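Local coordinates for CHAD domain protein (Streptomyces chartreusis, PDB 6RN5) that probably binds polyphosphate and binds copper ions through a helical CHAD fold, at residues G26-Q31 with S215-T220; H74-L79 with E292-P297. All coordinates share one frame; numbering follows the deposited sequence.

Contact 1. Residues G26-Q31 with S215-T220; sequences GYLRAQ and SEVPLT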
loop_
_atom_site.group_PDB
_atom_site.type_symbol
_atom_site.label_atom_id
_atom_site.label_comp_id
_atom_site.label_asym_id
_atom_site.label_seq_id
_atom_site.Cartn_x
_atom_site.Cartn_y
_atom_site.Cartn_z
ATOM N N GLY A 26 -44.462 -19.777 -7.775
ATOM C CA GLY A 26 -43.764 -21.031 -7.392
ATOM C C GLY A 26 -42.465 -20.679 -6.677
ATOM O O GLY A 26 -42.129 -21.285 -5.667
ATOM N N TYR A 27 -41.742 -19.679 -7.177
ATOM C CA TYR A 27 -40.472 -19.282 -6.571
ATOM C C TYR A 27 -40.681 -18.703 -5.173
ATOM O O TYR A 27 -39.974 -19.124 -4.224
ATOM C CB TYR A 27 -39.719 -18.303 -7.460
ATOM C CG TYR A 27 -38.361 -17.902 -6.949
ATOM C CD1 TYR A 27 -37.288 -18.812 -6.926
ATOM C CD2 TYR A 27 -38.145 -16.608 -6.447
ATOM C CE1 TYR A 27 -36.029 -18.415 -6.430
ATOM C CE2 TYR A 27 -36.905 -16.213 -5.948
ATOM C CZ TYR A 27 -35.857 -17.115 -5.945
ATOM O OH TYR A 27 -34.634 -16.681 -5.478
ATOM N N LEU A 28 -41.667 -17.796 -5.032
ATOM C CA LEU A 28 -42.011 -17.229 -3.748
ATOM C C LEU A 28 -42.448 -18.293 -2.723
ATOM O O LEU A 28 -41.977 -18.273 -1.585
ATOM C CB LEU A 28 -43.084 -16.124 -3.868
ATOM C CG LEU A 28 -42.569 -14.810 -4.483
ATOM C CD1 LEU A 28 -43.702 -13.868 -4.853
ATOM C CD2 LEU A 28 -41.587 -14.113 -3.538
ATOM N N ARG A 29 -43.349 -19.191 -3.112
ATOM C CA ARG A 29 -43.775 -20.298 -2.233
ATOM C C ARG A 29 -42.590 -21.162 -1.743
ATOM O O ARG A 29 -42.503 -21.488 -0.564
ATOM C CB ARG A 29 -44.878 -21.165 -2.894
ATOM C CG ARG A 29 -46.260 -20.488 -2.915
ATOM C CD ARG A 29 -47.439 -21.416 -3.289
ATOM N NE ARG A 29 -47.164 -21.997 -4.600
ATOM C CZ ARG A 29 -47.638 -21.557 -5.779
ATOM N NH1 ARG A 29 -47.253 -22.175 -6.905
ATOM N NH2 ARG A 29 -48.521 -20.541 -5.847
ATOM N N ALA A 30 -41.675 -21.486 -2.652
ATOM C CA ALA A 30 -40.490 -22.263 -2.348
ATOM C C ALA A 30 -39.570 -21.572 -1.347
ATOM O O ALA A 30 -39.113 -22.204 -0.397
ATOM C CB ALA A 30 -39.705 -22.534 -3.622
ATOM N N GLN A 31 -39.283 -20.290 -1.572
ATOM C CA GLN A 31 -38.478 -19.509 -0.620
ATOM C C GLN A 31 -39.137 -19.348 0.744
ATOM O O GLN A 31 -38.478 -19.533 1.764
ATOM C CB GLN A 31 -38.121 -18.143 -1.209
ATOM C CG GLN A 31 -37.185 -18.292 -2.398
ATOM C CD GLN A 31 -35.889 -19.003 -2.032
ATOM O OE1 GLN A 31 -35.249 -18.669 -1.030
ATOM N NE2 GLN A 31 -35.484 -19.959 -2.846
ATOM N N SER A 215 -48.233 -20.694 1.065
ATOM C CA SER A 215 -49.440 -21.242 0.438
ATOM C C SER A 215 -50.015 -20.326 -0.636
ATOM O O SER A 215 -50.303 -20.789 -1.702
ATOM C CB SER A 215 -50.513 -21.445 1.505
ATOM O OG SER A 215 -50.125 -22.496 2.360
ATOM N N GLU A 216 -50.187 -19.035 -0.337
ATOM C CA GLU A 216 -50.828 -18.098 -1.252
ATOM C C GLU A 216 -49.944 -16.900 -1.585
ATOM O O GLU A 216 -49.408 -16.248 -0.682
ATOM C CB GLU A 216 -52.072 -17.512 -0.610
ATOM C CG GLU A 216 -53.119 -18.506 -0.129
ATOM C CD GLU A 216 -53.917 -17.900 1.011
ATOM O OE1 GLU A 216 -54.316 -16.717 0.879
ATOM O OE2 GLU A 216 -54.094 -18.575 2.055
ATOM N N VAL A 217 -49.858 -16.585 -2.874
ATOM C CA VAL A 217 -49.102 -15.450 -3.377
ATOM C C VAL A 217 -50.096 -14.414 -3.902
ATOM O O VAL A 217 -50.896 -14.742 -4.751
ATOM C CB VAL A 217 -48.208 -15.926 -4.502
ATOM C CG1 VAL A 217 -47.358 -14.791 -5.023
ATOM C CG2 VAL A 217 -47.351 -17.122 -4.030
ATOM N N PRO A 218 -50.034 -13.163 -3.430
ATOM C CA PRO A 218 -50.983 -12.134 -3.925
ATOM C C PRO A 218 -50.609 -11.537 -5.270
ATOM O O PRO A 218 -50.213 -10.369 -5.368
ATOM C CB PRO A 218 -50.948 -11.076 -2.809
ATOM C CG PRO A 218 -49.560 -11.197 -2.256
ATOM C CD PRO A 218 -49.214 -12.652 -2.310
ATOM N N LEU A 219 -50.697 -12.367 -6.304
ATOM C CA LEU A 219 -50.518 -11.912 -7.673
ATOM C C LEU A 219 -51.576 -10.910 -8.064
ATOM O O LEU A 219 -52.739 -11.101 -7.756
ATOM C CB LEU A 219 -50.619 -13.094 -8.625
ATOM C CG LEU A 219 -49.494 -14.157 -8.546
ATOM C CD1 LEU A 219 -49.745 -15.286 -9.520
ATOM C CD2 LEU A 219 -48.093 -13.596 -8.764
ATOM N N THR A 220 -51.213 -9.874 -8.809
ATOM C CA THR A 220 -52.239 -8.977 -9.405
ATOM C C THR A 220 -53.091 -9.739 -10.439
ATOM O O THR A 220 -52.668 -10.782 -10.922
ATOM C CB THR A 220 -51.613 -7.760 -10.130
ATOM O OG1 THR A 220 -50.726 -8.224 -11.159
ATOM C CG2 THR A 220 -50.870 -6.895 -9.161
#
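The carbonyl O of Val217 accepts a hydrogen bond from the backbone N of Leu219 at 2.8 Å, closing an inverse gamma turn centred on Pro218, and the methyls of the same Val217 meet the helix residues Leu28 and Arg29. Its two methyls are shared out between these neighbours. CG1 lies anti to the backbone N (chi1 -178°) and meets CD1 of Leu28 at 3.8 Å, while CG2 sits 3.7 Å from CG of Arg29. In both pairs the side chains cross at about a right angle.

Arg29 works here largely through its aliphatic stem. Its CD comes within 3.3 Å of the carbonyl O of Ser215, a close approach without a hydrogen bond, and the chain then bends at chi3 (-57°), bringing NH2 to 4.0 Å from Val217 CG2. Cut back to an alanine, this position would lose both stem and guanidinium, probably opening a gap beside Val217 CG2 and the Ser215 carbonyl. Leu80 backs both Leu28 and Val217. A loop joining helices 201-213 and 229-244 is thereby laid against the flank of the N-terminal helix 21-42, a loop-on-helix packing within the all-helical CHAD fold.

Contact 2. Residues H74-L79 with E292-P297; sequences HTFQSL and EAVSGP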
loop_
_atom_site.group_PDB
_atom_site.type_symbol
_atom_site.label_atom_id
_atom_site.label_comp_id
_atom_site.label_asym_id
_atom_site.label_seq_id
_atom_site.Cartn_x
_atom_site.Cartn_y
_atom_site.Cartn_z
ATOM N N HIS A 74 -39.311 -6.708 -4.937
ATOM C CA HIS A 74 -38.860 -5.440 -5.482
ATOM C C HIS A 74 -38.954 -5.554 -6.983
ATOM O O HIS A 74 -39.673 -4.800 -7.596
ATOM C CB HIS A 74 -37.404 -5.132 -5.047
ATOM C CG HIS A 74 -36.909 -3.809 -5.512
ATOM N ND1 HIS A 74 -36.132 -3.653 -6.635
ATOM C CD2 HIS A 74 -37.111 -2.567 -5.020
ATOM C CE1 HIS A 74 -35.854 -2.377 -6.802
ATOM N NE2 HIS A 74 -36.431 -1.694 -5.832
ATOM N N THR A 75 -38.196 -6.498 -7.551
ATOM C CA THR A 75 -38.058 -6.678 -9.004
ATOM C C THR A 75 -39.412 -6.887 -9.691
ATOM O O THR A 75 -39.622 -6.414 -10.827
ATOM C CB THR A 75 -37.125 -7.876 -9.307
ATOM O OG1 THR A 75 -35.845 -7.642 -8.719
ATOM C CG2 THR A 75 -36.950 -8.080 -10.786
ATOM N N PHE A 76 -40.301 -7.631 -9.014
ATOM C CA PHE A 76 -41.557 -8.117 -9.602
ATOM C C PHE A 76 -42.741 -7.523 -8.884
ATOM O O PHE A 76 -43.843 -8.077 -8.886
ATOM C CB PHE A 76 -41.630 -9.662 -9.572
ATOM C CG PHE A 76 -40.469 -10.354 -10.269
ATOM C CD1 PHE A 76 -40.477 -10.566 -11.651
ATOM C CD2 PHE A 76 -39.374 -10.829 -9.539
ATOM C CE1 PHE A 76 -39.405 -11.229 -12.278
ATOM C CE2 PHE A 76 -38.301 -11.481 -10.166
ATOM C CZ PHE A 76 -38.311 -11.673 -11.526
ATOM N N GLN A 77 -42.508 -6.352 -8.311
ATOM C CA GLN A 77 -43.511 -5.661 -7.544
ATOM C C GLN A 77 -44.731 -5.399 -8.386
ATOM O O GLN A 77 -45.823 -5.443 -7.867
ATOM C CB GLN A 77 -43.014 -4.316 -7.003
ATOM C CG GLN A 77 -44.013 -3.709 -6.018
ATOM C CD GLN A 77 -43.440 -2.596 -5.163
ATOM O OE1 GLN A 77 -43.835 -1.452 -5.319
ATOM N NE2 GLN A 77 -42.497 -2.931 -4.245
ATOM N N SER A 78 -44.554 -5.152 -9.680
ATOM C CA SER A 78 -45.717 -4.815 -10.520
ATOM C C SER A 78 -46.671 -5.985 -10.666
ATOM O O SER A 78 -47.808 -5.773 -10.994
ATOM C CB SER A 78 -45.274 -4.328 -11.909
ATOM O OG SER A 78 -44.387 -5.244 -12.500
ATOM N N LEU A 79 -46.221 -7.223 -10.444
ATOM C CA LEU A 79 -47.123 -8.383 -10.538
ATOM C C LEU A 79 -47.786 -8.792 -9.213
ATOM O O LEU A 79 -48.480 -9.777 -9.180
ATOM C CB LEU A 79 -46.388 -9.585 -11.156
ATOM C CG LEU A 79 -45.916 -9.282 -12.589
ATOM C CD1 LEU A 79 -45.378 -10.543 -13.187
ATOM C CD2 LEU A 79 -47.045 -8.759 -13.461
ATOM N N GLU A 292 -32.923 -16.312 -10.867
ATOM C CA GLU A 292 -33.499 -17.458 -10.121
ATOM C C GLU A 292 -35.038 -17.520 -10.263
ATOM O O GLU A 292 -35.603 -18.570 -10.533
ATOM C CB GLU A 292 -33.157 -17.370 -8.632
ATOM C CG GLU A 292 -31.692 -17.603 -8.296
ATOM C CD GLU A 292 -31.478 -17.903 -6.832
ATOM O OE1 GLU A 292 -32.465 -18.037 -6.058
ATOM O OE2 GLU A 292 -30.302 -18.033 -6.437
ATOM N N ALA A 293 -35.719 -16.400 -10.043
ATOM C CA ALA A 293 -37.175 -16.375 -10.089
ATOM C C ALA A 293 -37.765 -16.821 -11.438
ATOM O O ALA A 293 -38.824 -17.488 -11.521
ATOM C CB ALA A 293 -37.654 -14.960 -9.737
ATOM N N VAL A 294 -37.054 -16.413 -12.488
ATOM C CA VAL A 294 -37.399 -16.634 -13.884
ATOM C C VAL A 294 -37.201 -18.086 -14.254
ATOM O O VAL A 294 -37.937 -18.609 -15.054
ATOM C CB VAL A 294 -36.544 -15.712 -14.788
ATOM C CG1 VAL A 294 -36.390 -16.250 -16.177
ATOM C CG2 VAL A 294 -37.191 -14.324 -14.813
ATOM N N SER A 295 -36.197 -18.708 -13.673
ATOM C CA SER A 295 -36.000 -20.136 -13.774
ATOM C C SER A 295 -37.070 -20.901 -12.955
ATOM O O SER A 295 -37.459 -22.007 -13.302
ATOM C CB SER A 295 -34.602 -20.449 -13.256
ATOM O OG SER A 295 -34.422 -21.835 -13.201
ATOM N N GLY A 296 -37.519 -20.294 -11.854
ATOM C CA GLY A 296 -38.603 -20.809 -11.010
ATOM C C GLY A 296 -38.154 -21.697 -9.845
ATOM O O GLY A 296 -36.944 -21.820 -9.566
ATOM N N PRO A 297 -39.131 -22.321 -9.145
ATOM C CA PRO A 297 -38.776 -23.324 -8.135
ATOM C C PRO A 297 -38.186 -24.596 -8.804
ATOM O O PRO A 297 -37.173 -25.138 -8.342
ATOM C CB PRO A 297 -40.117 -23.626 -7.471
ATOM C CG PRO A 297 -41.128 -23.385 -8.531
ATOM C CD PRO A 297 -40.596 -22.215 -9.330
#
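The ring of Phe76 takes the methyl CG2 of its own neighbour Thr75 on one face, 3.7 Å above the plane and offset toward the rim, and at its edge, close to the ring plane, CG2 of Val294. That edge contact is loose, 4.4 Å from Phe76 CZ. Ala293 comes closer but obliquely: its CB lies 3.6 Å from CE2 and 3.8 Å from CZ of Phe76, so a single methyl bears on two adjoining ring carbons at the far end of the ring. With CG beside the backbone N and anti to the carbonyl carbon (chi1 -57°), the ring extends to helix 274-295 and bridges a backbone separation of 9.4 Å between the CA atoms of Phe76 and Ala293.

Two helix ends meet here in the all-helical CHAD fold. Phe76 is the first residue to depart from helical geometry after helix 56-75, and its carbonyl O accepts a hydrogen bond from Leu79 N at 3.0 Å as the chain enters a short 3-10 segment. On the other side, helix 274-295 gives way at Gly296, the first non-helical residue, whose positive phi of 92° would jam a side chain against the preceding carbonyl; its N still bonds to Glu292 O at 2.9 Å. The apolar cluster continues beyond the pair: Leu24 and Leu231 also touch Phe76, as does Ala290, one turn earlier on helix 274-295. Tyr27 touches Ala293, while Val294 meets Ala232 of helix 229-244 and Pro19.

Contacts 1 and 2 lie on the same side of the chain's centre, their own centres about 10 Å apart. Their segments alternate along the sequence, in the order 26-31, 74-79, 215-220 and 292-297, so each contact joins parts of the chain some 180 to 210 residues apart. Two polar links join them directly: Tyr27 OH is hydrogen-bonded to Glu292 OE1 at 2.6 Å, and Thr220 N to Leu79 O at 2.8 Å. Helix 21-42 also packs on Pro297. Helices 21-42 and 56-75, consecutive in the chain, are thus tied to a much later loop and helix 274-295, away from the copper and carbonate sites.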